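Local atomic coordinates of group 1 truncated hemoglobin (Tetrahymena pyriformis, PDB entry 3AQ9), a protein that binds one heme group per subunit and probably binds and carries oxygen at the heme iron. Residues M17-L29 with M43-T55. The protein carries 1 engineered substitution. Numbering follows the deposited sequence.
Sequences MKAAVPLFYKKVL and MDHQTKQETDFLT. Engineered in segment 43-55: Glu50 (natural residue Gln). With HEM (protoporphyrin IX containing Fe), chain C.
Tyr25 and Met43 meet through a CH-pi contact: Met43 CE lies 3.6 Å from the ring centroid of Tyr25 and 20° off the ring normal, hence over a face. Bends at chi2 and chi3 of Met43 bring the methyl there; Met43 SD stands farther above the same face, 5.2 Å from the Tyr25 centroid, a Met-aromatic contact. CE2 of Phe24 lies over the opposite face, near the rim. Apolar packing continues where Val21 fits as a knob among Thr47, Glu50, Thr51 and Leu54, with Val21 CG1 3.9 Å from Thr47 CG2, and where Met17 CG comes within 3.6 Å of Thr51 CG2. The threonine hydroxyls of this face turn back into their own helix; Thr51 OG1 donates a hydrogen bond to Thr47 O at 2.7 Å. Polar contacts gather beside the heme. The iron-bound water is hydrogen-bonded to Tyr25 OH at 3.0 Å. Gln46 NE2 donates to OE1 of the engineered Glu50 (2.8 Å, 155° at the hydrogen), although that oxygen sits implausibly close to Tyr25 OH, making its position doubtful. Gln46 NE2 also lies 3.3 Å from HEM C4D; a leucine here would probably lose this amide and leave an apolar end beside the iron-bound water. The crossing of globin helices B and E, at 126°, is consistent with the polar distal side of a truncated hemoglobin, here with one engineered carboxylate.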
ATOM      1  N   MET A  17      -9.146   6.924   1.014  1.00 29.82           N
ATOM      2  CA  MET A  17      -7.980   6.230   1.506  1.00 29.46           C
ATOM      3  C   MET A  17      -8.414   5.326   2.699  1.00 29.65           C
ATOM      4  O   MET A  17      -7.861   4.204   2.843  1.00 29.88           O
ATOM      5  CB  MET A  17      -6.904   7.192   1.993  1.00 30.03           C
ATOM      6  CG  MET A  17      -5.717   6.386   2.308  1.00 39.30           C
ATOM      7  SD  MET A  17      -4.847   5.640   0.791  1.00 42.57           S
ATOM      8  CE  MET A  17      -5.365   7.151  -0.336  1.00 28.32           C
ATOM      9  N   LYS A  18      -9.240   5.843   3.570  1.00 28.96           N
ATOM     10  CA  LYS A  18      -9.693   5.061   4.726  1.00 29.04           C
ATOM     11  C   LYS A  18     -10.444   3.815   4.332  1.00 30.74           C
ATOM     12  O   LYS A  18     -10.472   2.821   5.102  1.00 31.78           O
ATOM     13  CB  LYS A  18     -10.537   5.916   5.691  1.00 31.43           C
ATOM     14  CG  LYS A  18      -9.526   6.898   6.388  1.00 33.70           C
ATOM     15  CD  LYS A  18     -10.413   7.591   7.440  1.00 40.87           C
ATOM     16  CE  LYS A  18      -9.456   8.448   8.261  1.00 43.93           C
ATOM     17  NZ  LYS A  18     -10.316   9.014   9.324  1.00 54.57           N
ATOM     18  N   ALA A  19     -11.175   3.865   3.214  1.00 29.96           N
ATOM     19  CA  ALA A  19     -11.859   2.654   2.681  1.00 29.76           C
ATOM     20  C   ALA A  19     -10.843   1.753   1.902  1.00 28.82           C
ATOM     21  O   ALA A  19     -10.900   0.528   1.982  1.00 28.65           O
ATOM     22  CB  ALA A  19     -13.028   3.073   1.772  1.00 31.31           C
ATOM     23  N   ALA A  20      -9.881   2.339   1.213  1.00 27.70           N
ATOM     24  CA  ALA A  20      -8.993   1.535   0.358  1.00 26.96           C
ATOM     25  C   ALA A  20      -8.048   0.640   1.187  1.00 28.07           C
ATOM     26  O   ALA A  20      -7.829  -0.518   0.844  1.00 26.70           O
ATOM     27  CB  ALA A  20      -8.160   2.510  -0.479  1.00 27.02           C
ATOM     28  N   VAL A  21      -7.495   1.193   2.283  1.00 27.59           N
ATOM     29  CA  VAL A  21      -6.493   0.343   2.991  1.00 27.04           C
ATOM     30  C   VAL A  21      -7.105  -0.942   3.571  1.00 27.07           C
ATOM     31  O   VAL A  21      -6.511  -2.002   3.368  1.00 25.82           O
ATOM     32  CB  VAL A  21      -5.660   1.147   4.000  1.00 26.75           C
ATOM     33  CG1 VAL A  21      -4.661   0.187   4.679  1.00 31.72           C
ATOM     34  CG2 VAL A  21      -4.832   2.172   3.190  1.00 28.77           C
ATOM     35  N   PRO A  22      -8.273  -0.899   4.237  1.00 27.18           N
ATOM     36  CA  PRO A  22      -8.824  -2.185   4.778  1.00 27.68           C
ATOM     37  C   PRO A  22      -9.302  -3.099   3.663  1.00 28.15           C
ATOM     38  O   PRO A  22      -9.272  -4.333   3.802  1.00 29.17           O
ATOM     39  CB  PRO A  22      -9.992  -1.772   5.649  1.00 28.47           C
ATOM     40  CG  PRO A  22      -9.805  -0.270   5.885  1.00 30.35           C
ATOM     41  CD  PRO A  22      -8.886   0.315   4.857  1.00 26.54           C
ATOM     42  N   LEU A  23      -9.731  -2.494   2.538  1.00 27.68           N
ATOM     43  CA  LEU A  23     -10.126  -3.399   1.427  1.00 29.79           C
ATOM     44  C   LEU A  23      -8.888  -4.070   0.830  1.00 27.24           C
ATOM     45  O   LEU A  23      -8.838  -5.298   0.561  1.00 29.22           O
ATOM     46  CB  LEU A  23     -10.857  -2.633   0.307  1.00 31.75           C
ATOM     47  CG  LEU A  23     -11.273  -3.476  -0.918  1.00 31.41           C
ATOM     48  CD1 LEU A  23     -11.927  -4.902  -0.522  1.00 30.63           C
ATOM     49  CD2 LEU A  23     -12.202  -2.571  -1.877  1.00 33.68           C
ATOM     50  N   PHE A  24      -7.814  -3.308   0.698  1.00 25.33           N
ATOM     51  CA  PHE A  24      -6.571  -3.838   0.211  1.00 25.99           C
ATOM     52  C   PHE A  24      -6.092  -4.906   1.183  1.00 27.13           C
ATOM     53  O   PHE A  24      -5.712  -6.007   0.731  1.00 28.07           O
ATOM     54  CB  PHE A  24      -5.606  -2.649   0.186  1.00 24.15           C
ATOM     55  CG  PHE A  24      -4.123  -3.007   0.177  1.00 25.98           C
ATOM     56  CD1 PHE A  24      -3.532  -3.543  -1.013  1.00 26.71           C
ATOM     57  CD2 PHE A  24      -3.331  -2.808   1.304  1.00 27.50           C
ATOM     58  CE1 PHE A  24      -2.156  -3.860  -0.997  1.00 26.38           C
ATOM     59  CE2 PHE A  24      -1.929  -3.095   1.285  1.00 30.46           C
ATOM     60  CZ  PHE A  24      -1.360  -3.601   0.153  1.00 26.42           C
ATOM     61  N   TYR A  25      -6.148  -4.671   2.499  1.00 27.33           N
ATOM     62  CA  TYR A  25      -5.754  -5.826   3.389  1.00 27.27           C
ATOM     63  C   TYR A  25      -6.720  -7.000   3.297  1.00 30.20           C
ATOM     64  O   TYR A  25      -6.265  -8.129   3.541  1.00 30.32           O
ATOM     65  CB  TYR A  25      -5.561  -5.364   4.855  1.00 28.56           C
ATOM     66  CG  TYR A  25      -4.135  -4.872   4.939  1.00 30.72           C
ATOM     67  CD1 TYR A  25      -3.834  -3.527   5.145  1.00 32.71           C
ATOM     68  CD2 TYR A  25      -3.095  -5.808   4.719  1.00 34.25           C
ATOM     69  CE1 TYR A  25      -2.479  -3.098   5.079  1.00 34.85           C
ATOM     70  CE2 TYR A  25      -1.832  -5.408   4.717  1.00 35.55           C
ATOM     71  CZ  TYR A  25      -1.533  -4.094   4.896  1.00 34.51           C
ATOM     72  OH  TYR A  25      -0.156  -3.946   4.835  1.00 39.38           O
ATOM     73  N   LYS A  26      -8.035  -6.810   3.080  1.00 28.26           N
ATOM     74  CA  LYS A  26      -8.877  -7.986   2.894  1.00 30.01           C
ATOM     75  C   LYS A  26      -8.331  -8.813   1.717  1.00 31.29           C
ATOM     76  O   LYS A  26      -8.346 -10.061   1.770  1.00 34.04           O
ATOM     77  CB  LYS A  26     -10.348  -7.545   2.599  1.00 29.03           C
ATOM     78  CG  LYS A  26     -11.320  -8.637   2.295  1.00 33.52           C
ATOM     79  CD  LYS A  26     -12.626  -7.982   1.898  1.00 33.13           C
ATOM     80  CE  LYS A  26     -13.894  -8.805   1.737  1.00 41.81           C
ATOM     81  NZ  LYS A  26     -13.566  -9.930   0.909  1.00 48.48           N
ATOM     82  N   LYS A  27      -7.855  -8.154   0.662  1.00 28.29           N
ATOM     83  CA  LYS A  27      -7.372  -8.949  -0.484  1.00 28.00           C
ATOM     84  C   LYS A  27      -6.017  -9.522  -0.133  1.00 28.01           C
ATOM     85  O   LYS A  27      -5.756 -10.688  -0.426  1.00 28.85           O
ATOM     86  CB  LYS A  27      -7.192  -8.008  -1.701  1.00 28.22           C
ATOM     87  CG  LYS A  27      -8.644  -7.615  -2.187  1.00 28.79           C
ATOM     88  CD  LYS A  27      -8.398  -6.726  -3.487  1.00 29.96           C
ATOM     89  CE  LYS A  27      -9.786  -6.140  -3.968  1.00 33.38           C
ATOM     90  NZ  LYS A  27     -10.706  -7.181  -4.436  1.00 41.91           N
ATOM     91  N   VAL A  28      -5.142  -8.703   0.464  1.00 26.78           N
ATOM     92  CA  VAL A  28      -3.765  -9.237   0.787  1.00 27.04           C
ATOM     93  C   VAL A  28      -3.862 -10.440   1.739  1.00 28.79           C
ATOM     94  O   VAL A  28      -3.135 -11.438   1.546  1.00 29.47           O
ATOM     95  CB  VAL A  28      -2.937  -8.087   1.434  1.00 28.53           C
ATOM     96  CG1 VAL A  28      -1.687  -8.595   2.177  1.00 28.83           C
ATOM     97  CG2 VAL A  28      -2.519  -7.038   0.365  1.00 25.56           C
ATOM     98  N   LEU A  29      -4.763 -10.378   2.728  1.00 28.48           N
ATOM     99  CA  LEU A  29      -4.849 -11.458   3.700  1.00 29.72           C
ATOM    100  C   LEU A  29      -5.528 -12.696   3.147  1.00 31.17           C
ATOM    101  O   LEU A  29      -5.617 -13.715   3.851  1.00 33.58           O
ATOM    102  CB  LEU A  29      -5.641 -10.960   4.969  1.00 30.75           C
ATOM    103  CG  LEU A  29      -4.846  -9.849   5.711  1.00 33.57           C
ATOM    104  CD1 LEU A  29      -5.701  -9.165   6.917  1.00 29.33           C
ATOM    105  CD2 LEU A  29      -3.455 -10.335   6.330  1.00 33.92           C
ATOM    106  N   MET A  43      -3.134  -5.646  13.018  1.00 39.01           N
ATOM    107  CA  MET A  43      -3.644  -5.087  11.762  1.00 37.40           C
ATOM    108  C   MET A  43      -4.282  -3.682  11.954  1.00 37.03           C
ATOM    109  O   MET A  43      -4.299  -2.878  10.990  1.00 36.34           O
ATOM    110  CB  MET A  43      -4.597  -6.051  11.024  1.00 37.23           C
ATOM    111  CG  MET A  43      -3.857  -7.344  10.481  1.00 39.39           C
ATOM    112  SD  MET A  43      -2.527  -7.022   9.422  1.00 41.81           S
ATOM    113  CE  MET A  43      -3.208  -6.011   8.140  1.00 39.53           C
ATOM    114  N   ASP A  44      -4.787  -3.394  13.131  1.00 39.40           N
ATOM    115  CA  ASP A  44      -5.271  -2.015  13.353  1.00 40.11           C
ATOM    116  C   ASP A  44      -4.088  -1.035  13.237  1.00 37.91           C
ATOM    117  O   ASP A  44      -4.176   0.015  12.531  1.00 35.76           O
ATOM    118  CB  ASP A  44      -5.933  -1.896  14.701  1.00 42.96           C
ATOM    119  CG  ASP A  44      -7.307  -2.607  14.722  1.00 49.92           C
ATOM    120  OD1 ASP A  44      -7.907  -2.872  13.608  1.00 49.05           O
ATOM    121  OD2 ASP A  44      -7.763  -2.892  15.844  1.00 58.81           O
ATOM    122  N   HIS A  45      -2.991  -1.374  13.911  1.00 38.88           N
ATOM    123  CA  HIS A  45      -1.816  -0.559  13.811  1.00 39.38           C
ATOM    124  C   HIS A  45      -1.316  -0.421  12.391  1.00 35.55           C
ATOM    125  O   HIS A  45      -0.894   0.661  11.893  1.00 34.59           O
ATOM    126  CB  HIS A  45      -0.657  -1.113  14.676  1.00 43.55           C
ATOM    127  CG  HIS A  45       0.421  -0.093  14.884  1.00 46.85           C
ATOM    128  ND1 HIS A  45       1.675  -0.196  14.326  1.00 47.74           N
ATOM    129  CD2 HIS A  45       0.363   1.132  15.480  1.00 49.79           C
ATOM    130  CE1 HIS A  45       2.387   0.866  14.662  1.00 43.25           C
ATOM    131  NE2 HIS A  45       1.618   1.691  15.342  1.00 50.34           N
ATOM    132  N   GLN A  46      -1.156  -1.562  11.707  1.00 32.17           N
ATOM    133  CA  GLN A  46      -0.664  -1.571  10.354  1.00 31.46           C
ATOM    134  C   GLN A  46      -1.582  -0.762   9.405  1.00 29.45           C
ATOM    135  O   GLN A  46      -1.108   0.009   8.530  1.00 28.25           O
ATOM    136  CB  GLN A  46      -0.572  -3.040   9.878  1.00 30.96           C
ATOM    137  CG  GLN A  46      -0.057  -3.157   8.401  1.00 28.17           C
ATOM    138  CD  GLN A  46       1.391  -2.673   8.286  1.00 32.69           C
ATOM    139  OE1 GLN A  46       2.102  -2.642   9.309  1.00 31.12           O
ATOM    140  NE2 GLN A  46       1.796  -2.302   7.072  1.00 31.57           N
ATOM    141  N   THR A  47      -2.889  -0.931   9.600  1.00 29.83           N
ATOM    142  CA  THR A  47      -3.785  -0.154   8.737  1.00 30.59           C
ATOM    143  C   THR A  47      -3.570   1.374   8.961  1.00 29.46           C
ATOM    144  O   THR A  47      -3.543   2.181   8.007  1.00 28.60           O
ATOM    145  CB  THR A  47      -5.288  -0.552   9.062  1.00 32.27           C
ATOM    146  OG1 THR A  47      -5.436  -1.909   8.629  1.00 34.43           O
ATOM    147  CG2 THR A  47      -6.258   0.308   8.224  1.00 34.55           C
ATOM    148  N   LYS A  48      -3.381   1.770  10.203  1.00 29.01           N
ATOM    149  CA  LYS A  48      -3.173   3.181  10.450  1.00 32.13           C
ATOM    150  C   LYS A  48      -1.833   3.691   9.868  1.00 29.55           C
ATOM    151  O   LYS A  48      -1.774   4.733   9.148  1.00 28.38           O
ATOM    152  CB  LYS A  48      -3.087   3.421  11.931  1.00 33.90           C
ATOM    153  CG  LYS A  48      -3.092   4.948  12.263  1.00 42.62           C
ATOM    154  CD  LYS A  48      -1.680   5.354  12.768  1.00 51.36           C
ATOM    155  CE  LYS A  48      -1.926   6.615  13.681  1.00 59.55           C
ATOM    156  NZ  LYS A  48      -1.750   7.802  12.746  1.00 48.82           N
ATOM    157  N   GLN A  49      -0.747   2.957  10.095  1.00 29.18           N
ATOM    158  CA  GLN A  49       0.535   3.391   9.528  1.00 28.85           C
ATOM    159  C   GLN A  49       0.495   3.447   8.033  1.00 27.60           C
ATOM    160  O   GLN A  49       1.041   4.342   7.363  1.00 27.68           O
ATOM    161  CB  GLN A  49       1.649   2.363   9.944  1.00 29.39           C
ATOM    162  CG  GLN A  49       1.927   2.434  11.423  1.00 30.90           C
ATOM    163  CD  GLN A  49       2.385   3.872  11.806  1.00 39.91           C
ATOM    164  OE1 GLN A  49       3.390   4.338  11.332  1.00 49.54           O
ATOM    165  NE2 GLN A  49       1.699   4.501  12.611  1.00 40.11           N
ATOM    166  N   GLU A  50      -0.026   2.396   7.420  1.00 26.57           N
ATOM    167  CA  GLU A  50      -0.060   2.345   5.958  1.00 26.80           C
ATOM    168  C   GLU A  50      -1.004   3.377   5.341  1.00 27.31           C
ATOM    169  O   GLU A  50      -0.717   3.965   4.278  1.00 27.54           O
ATOM    170  CB  GLU A  50      -0.422   0.895   5.564  1.00 30.71           C
ATOM    171  CG  GLU A  50      -0.296   0.636   4.128  1.00 36.45           C
ATOM    172  CD  GLU A  50       0.336  -0.785   3.889  1.00 33.90           C
ATOM    173  OE1 GLU A  50       0.309  -1.737   4.820  1.00 41.40           O
ATOM    174  OE2 GLU A  50       0.471  -1.011   2.715  1.00 37.29           O
ATOM    175  N   THR A  51      -2.113   3.625   5.998  1.00 26.33           N
ATOM    176  CA  THR A  51      -2.978   4.757   5.534  1.00 27.26           C
ATOM    177  C   THR A  51      -2.133   6.064   5.628  1.00 27.80           C
ATOM    178  O   THR A  51      -2.117   6.857   4.665  1.00 28.55           O
ATOM    179  CB  THR A  51      -4.209   4.916   6.390  1.00 29.44           C
ATOM    180  OG1 THR A  51      -4.999   3.687   6.327  1.00 29.02           O
ATOM    181  CG2 THR A  51      -5.107   6.099   5.884  1.00 29.47           C
ATOM    182  N   ASP A  52      -1.432   6.274   6.742  1.00 27.78           N
ATOM    183  CA  ASP A  52      -0.628   7.552   6.798  1.00 28.56           C
ATOM    184  C   ASP A  52       0.443   7.525   5.703  1.00 27.46           C
ATOM    185  O   ASP A  52       0.751   8.575   5.120  1.00 27.76           O
ATOM    186  CB  ASP A  52       0.135   7.639   8.135  1.00 28.00           C
ATOM    187  CG  ASP A  52      -0.796   7.925   9.334  1.00 30.77           C
ATOM    188  OD1 ASP A  52      -0.350   7.764  10.500  1.00 34.69           O
ATOM    189  OD2 ASP A  52      -1.952   8.392   9.158  1.00 33.01           O
ATOM    190  N   PHE A  53       1.070   6.385   5.492  1.00 26.11           N
ATOM    191  CA  PHE A  53       2.173   6.327   4.515  1.00 26.03           C
ATOM    192  C   PHE A  53       1.683   6.581   3.072  1.00 26.87           C
ATOM    193  O   PHE A  53       2.214   7.427   2.350  1.00 25.67           O
ATOM    194  CB  PHE A  53       2.861   4.939   4.526  1.00 26.44           C
ATOM    195  CG  PHE A  53       4.101   4.934   3.697  1.00 25.73           C
ATOM    196  CD1 PHE A  53       5.182   5.665   4.128  1.00 23.90           C
ATOM    197  CD2 PHE A  53       4.199   4.120   2.526  1.00 28.34           C
ATOM    198  CE1 PHE A  53       6.426   5.656   3.390  1.00 25.49           C
ATOM    199  CE2 PHE A  53       5.385   4.125   1.786  1.00 29.75           C
ATOM    200  CZ  PHE A  53       6.526   4.878   2.214  1.00 28.14           C
ATOM    201  N   LEU A  54       0.625   5.874   2.652  1.00 26.37           N
ATOM    202  CA  LEU A  54       0.124   6.084   1.309  1.00 25.32           C
ATOM    203  C   LEU A  54      -0.492   7.462   1.158  1.00 27.06           C
ATOM    204  O   LEU A  54      -0.389   8.039   0.075  1.00 28.02           O
ATOM    205  CB  LEU A  54      -0.897   5.002   0.891  1.00 25.90           C
ATOM    206  CG  LEU A  54      -0.277   3.590   0.853  1.00 25.68           C
ATOM    207  CD1 LEU A  54      -1.551   2.591   0.567  1.00 30.31           C
ATOM    208  CD2 LEU A  54       0.854   3.459  -0.190  1.00 26.17           C
ATOM    209  N   THR A  55      -1.126   8.021   2.192  1.00 26.11           N
ATOM    210  CA  THR A  55      -1.669   9.385   2.093  1.00 26.07           C
ATOM    211  C   THR A  55      -0.527  10.319   1.811  1.00 27.56           C
ATOM    212  O   THR A  55      -0.638  11.201   0.992  1.00 27.90           O
ATOM    213  CB  THR A  55      -2.307   9.747   3.419  1.00 26.49           C
ATOM    214  OG1 THR A  55      -3.494   8.847   3.553  1.00 27.95           O
ATOM    215  CG2 THR A  55      -2.857  11.177   3.435  1.00 27.77           C
TER
HETATM  216  CHA HEM C 144       5.370  -2.863   7.551  1.00 23.17           C
HETATM  217  CHB HEM C 144       4.745  -6.818   4.705  1.00 25.45           C
HETATM  218  CHC HEM C 144       5.192  -4.053   0.782  1.00 22.00           C
HETATM  219  CHD HEM C 144       4.309  -0.160   3.633  1.00 23.46           C
HETATM  220  C1A HEM C 144       5.168  -4.160   7.111  1.00 23.47           C
HETATM  221  C2A HEM C 144       5.086  -5.358   7.962  1.00 26.29           C
HETATM  222  C3A HEM C 144       4.879  -6.400   7.185  1.00 26.65           C
HETATM  223  C4A HEM C 144       4.879  -5.973   5.804  1.00 25.03           C
HETATM  224  CMA HEM C 144       4.681  -7.887   7.525  1.00 24.55           C
HETATM  225  CAA HEM C 144       5.064  -5.291   9.542  1.00 30.04           C
HETATM  226  CBA HEM C 144       6.004  -6.045  10.507  1.00 37.70           C
HETATM  227  CGA HEM C 144       5.089  -5.835  11.862  1.00 37.25           C
HETATM  228  O1A HEM C 144       5.117  -4.687  12.437  1.00 42.09           O
HETATM  229  O2A HEM C 144       4.061  -6.571  12.127  1.00 37.30           O
HETATM  230  C1B HEM C 144       4.908  -6.355   3.369  1.00 24.12           C
HETATM  231  C2B HEM C 144       5.038  -7.300   2.272  1.00 24.78           C
HETATM  232  C3B HEM C 144       5.265  -6.529   1.196  1.00 24.70           C
HETATM  233  C4B HEM C 144       5.184  -5.169   1.660  1.00 23.53           C
HETATM  234  CMB HEM C 144       5.001  -8.827   2.313  1.00 25.00           C
HETATM  235  CAB HEM C 144       5.531  -7.062  -0.218  1.00 24.25           C
HETATM  236  CBB HEM C 144       6.547  -6.448  -0.806  1.00 27.48           C
HETATM  237  C1C HEM C 144       4.911  -2.747   1.217  1.00 22.90           C
HETATM  238  C2C HEM C 144       4.652  -1.630   0.341  1.00 23.82           C
HETATM  239  C3C HEM C 144       4.390  -0.594   1.163  1.00 22.82           C
HETATM  240  C4C HEM C 144       4.471  -1.014   2.530  1.00 24.83           C
HETATM  241  CMC HEM C 144       4.644  -1.721  -1.240  1.00 25.18           C
HETATM  242  CAC HEM C 144       3.976   0.882   0.804  1.00 26.64           C
HETATM  243  CBC HEM C 144       4.150   1.359  -0.428  1.00 32.14           C
HETATM  244  C1D HEM C 144       4.552  -0.581   4.946  1.00 24.11           C
HETATM  245  C2D HEM C 144       4.428   0.325   6.058  1.00 23.23           C
HETATM  246  C3D HEM C 144       4.768  -0.486   7.206  1.00 24.96           C
HETATM  247  C4D HEM C 144       5.053  -1.781   6.679  1.00 23.14           C
HETATM  248  CMD HEM C 144       4.067   1.817   6.110  1.00 25.13           C
HETATM  249  CAD HEM C 144       4.776  -0.034   8.642  1.00 25.20           C
HETATM  250  CBD HEM C 144       6.040   0.566   9.088  1.00 25.05           C
HETATM  251  CGD HEM C 144       5.845   1.103  10.525  1.00 31.11           C
HETATM  252  O1D HEM C 144       6.644   1.923  10.968  1.00 30.56           O
HETATM  253  O2D HEM C 144       5.031   0.459  11.314  1.00 33.38           O
HETATM  254  NA  HEM C 144       5.043  -4.618   5.808  1.00 23.92           N
HETATM  255  NB  HEM C 144       5.013  -4.981   3.083  1.00 24.92           N
HETATM  256  NC  HEM C 144       4.812  -2.361   2.522  1.00 23.14           N
HETATM  257  ND  HEM C 144       4.880  -1.918   5.295  1.00 25.98           N
HETATM  258 FE   HEM C 144       4.971  -3.482   4.183  1.00 24.46          FE
HETATM  259  O   HOH W   1       2.768  -3.559   4.177  1.00 29.46           O